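Local coordinates for iron-regulated outer membrane protein (Neisseria meningitidis, PDB 4B7O) that transports iron across the outer membrane as a TonB-dependent beta-barrel transporter, probably in the form of siderophore complexes, at residues S481-P486 against Y506-P511. Residues are numbered along the deposited sequence; the frame is centred on the assembly and turned at random.
Sequences SSNLNP and YASRSP
Two neighbouring antiparallel strands of the transmembrane barrel, 478-493 and 498-509, form a beta hairpin, and this contact lies at the end far from its turn, where the strands begin to part. Y506 N still gives a backbone hydrogen bond to P486 O (3.1 Å). P486 has no N-H to return the bond to Y506 O, and towards N483 and S508 the strands draw apart: the short axes run at 144°, and the CA atoms of N485 and Y506 lie 5.1 Å apart, against 7.3 Å for N483 and S508.

In the widening gap a side chain takes over from the backbone. N485 has CG beside its own N and anti to its carbonyl carbon (chi1 -57°), and its amide reaches along the second strand past A507 to S508. There ND2 donates to S508 OG at 3.1 Å, the hydroxyl tilted 21° out of the amide plane. The carboxamide suits this buried place because its two ends differ: OD1 accepts from R536 NE on the next strand, 535-547, while ND2 also makes a weak bond to D467 on strand 458-472. The short S508 side chain brings OG to the amide from between its own N and carbonyl carbon.

Next to the backbone bond the P486 ring lies obliquely along Y506, with CD 3.5 Å from Y506 CB and CG 3.6 Å from Y506 CD2, and P486 O sits in plane at the edge of the Y506 ring. Hairpin strands that separate while each stays bonded to its other neighbour, with an Asn-Ser side-chain hydrogen bond spanning them, belong here to the up-and-down barrel of TonB-dependent receptors.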
loop_
_atom_site.group_PDB
_atom_site.type_symbol
_atom_site.label_atom_id
_atom_site.label_comp_id
_atom_site.label_asym_id
_atom_site.label_seq_id
_atom_site.Cartn_x
_atom_site.Cartn_y
_atom_site.Cartn_z
ATOM N N SER A 481 -3.430 10.894 23.195
ATOM C CA SER A 481 -4.776 11.381 22.894
ATOM C C SER A 481 -5.581 10.156 22.729
ATOM O O SER A 481 -5.022 9.048 22.668
ATOM C CB SER A 481 -4.824 12.187 21.604
ATOM O OG SER A 481 -5.700 13.296 21.742
ATOM N N SER A 482 -6.892 10.332 22.713
ATOM C CA SER A 482 -7.772 9.240 22.365
ATOM C C SER A 482 -8.953 9.882 21.692
ATOM O O SER A 482 -9.134 11.099 21.798
ATOM C CB SER A 482 -8.170 8.441 23.597
ATOM O OG SER A 482 -8.665 9.304 24.587
ATOM N N ASN A 483 -9.714 9.089 20.947
ATOM C CA ASN A 483 -10.904 9.585 20.272
ATOM C C ASN A 483 -11.936 8.449 20.280
ATOM O O ASN A 483 -11.576 7.264 20.325
ATOM C CB ASN A 483 -10.640 9.988 18.814
ATOM C CG ASN A 483 -9.545 11.018 18.625
ATOM O OD1 ASN A 483 -8.402 10.822 19.026
ATOM N ND2 ASN A 483 -9.876 12.113 17.933
ATOM N N LEU A 484 -13.221 8.811 20.221
ATOM C CA LEU A 484 -14.312 7.833 19.967
ATOM C C LEU A 484 -14.731 7.950 18.502
ATOM O O LEU A 484 -14.998 9.051 18.016
ATOM C CB LEU A 484 -15.527 8.140 20.871
ATOM C CG LEU A 484 -15.677 7.374 22.194
ATOM C CD1 LEU A 484 -15.824 5.865 22.038
ATOM C CD2 LEU A 484 -14.520 7.665 23.136
ATOM N N ASN A 485 -14.804 6.839 17.802
ATOM C CA ASN A 485 -15.146 6.920 16.398
ATOM C C ASN A 485 -16.363 6.098 16.047
ATOM O O ASN A 485 -16.310 4.864 16.115
ATOM C CB ASN A 485 -13.974 6.511 15.537
ATOM C CG ASN A 485 -12.742 7.340 15.789
ATOM O OD1 ASN A 485 -12.660 8.563 15.500
ATOM N ND2 ASN A 485 -11.755 6.673 16.271
ATOM N N PRO A 486 -17.478 6.782 15.702
ATOM C CA PRO A 486 -18.754 6.130 15.439
ATOM C C PRO A 486 -18.929 5.862 13.983
ATOM O O PRO A 486 -18.564 6.684 13.170
ATOM C CB PRO A 486 -19.777 7.177 15.887
ATOM C CG PRO A 486 -19.115 8.482 15.695
ATOM C CD PRO A 486 -17.652 8.237 15.917
ATOM N N TYR A 506 -16.579 7.644 10.969
ATOM C CA TYR A 506 -15.462 8.325 11.548
ATOM C C TYR A 506 -14.316 7.345 11.756
ATOM O O TYR A 506 -14.526 6.118 12.048
ATOM C CB TYR A 506 -15.857 8.873 12.927
ATOM C CG TYR A 506 -16.615 10.160 12.818
ATOM C CD1 TYR A 506 -15.939 11.353 12.713
ATOM C CD2 TYR A 506 -18.023 10.170 12.742
ATOM C CE1 TYR A 506 -16.621 12.550 12.573
ATOM C CE2 TYR A 506 -18.710 11.354 12.618
ATOM C CZ TYR A 506 -18.019 12.531 12.547
ATOM O OH TYR A 506 -18.704 13.709 12.421
ATOM N N ALA A 507 -13.097 7.869 11.591
ATOM C CA ALA A 507 -11.859 7.107 11.963
ATOM C C ALA A 507 -10.734 8.063 12.258
ATOM O O ALA A 507 -10.701 9.217 11.746
ATOM C CB ALA A 507 -11.464 6.067 10.869
ATOM N N SER A 508 -9.812 7.620 13.115
ATOM C CA SER A 508 -8.656 8.483 13.432
ATOM C C SER A 508 -7.338 7.801 13.126
ATOM O O SER A 508 -7.227 6.584 13.193
ATOM C CB SER A 508 -8.668 8.984 14.876
ATOM O OG SER A 508 -8.999 7.897 15.722
ATOM N N ARG A 509 -6.351 8.608 12.797
ATOM C CA ARG A 509 -5.000 8.142 12.601
ATOM C C ARG A 509 -4.049 9.000 13.437
ATOM O O ARG A 509 -4.073 10.219 13.334
ATOM C CB ARG A 509 -4.655 8.299 11.155
ATOM C CG ARG A 509 -3.622 7.323 10.654
ATOM C CD ARG A 509 -3.721 7.294 9.142
ATOM N NE ARG A 509 -2.521 6.797 8.519
ATOM C CZ ARG A 509 -2.304 5.527 8.290
ATOM N NH1 ARG A 509 -3.226 4.640 8.610
ATOM N NH2 ARG A 509 -1.175 5.152 7.707
ATOM N N SER A 510 -3.248 8.340 14.274
ATOM C CA SER A 510 -2.174 8.969 15.075
ATOM C C SER A 510 -1.036 9.504 14.262
ATOM O O SER A 510 -0.725 8.979 13.202
ATOM C CB SER A 510 -1.574 7.914 16.015
ATOM O OG SER A 510 -1.190 6.728 15.320
ATOM N N PRO A 511 -0.385 10.568 14.750
ATOM C CA PRO A 511 0.702 11.228 14.001
ATOM C C PRO A 511 1.737 10.201 13.642
ATOM O O PRO A 511 1.989 9.309 14.445
ATOM C CB PRO A 511 1.320 12.159 15.031
ATOM C CG PRO A 511 0.371 12.230 16.182
ATOM C CD PRO A 511 -0.786 11.342 15.934
#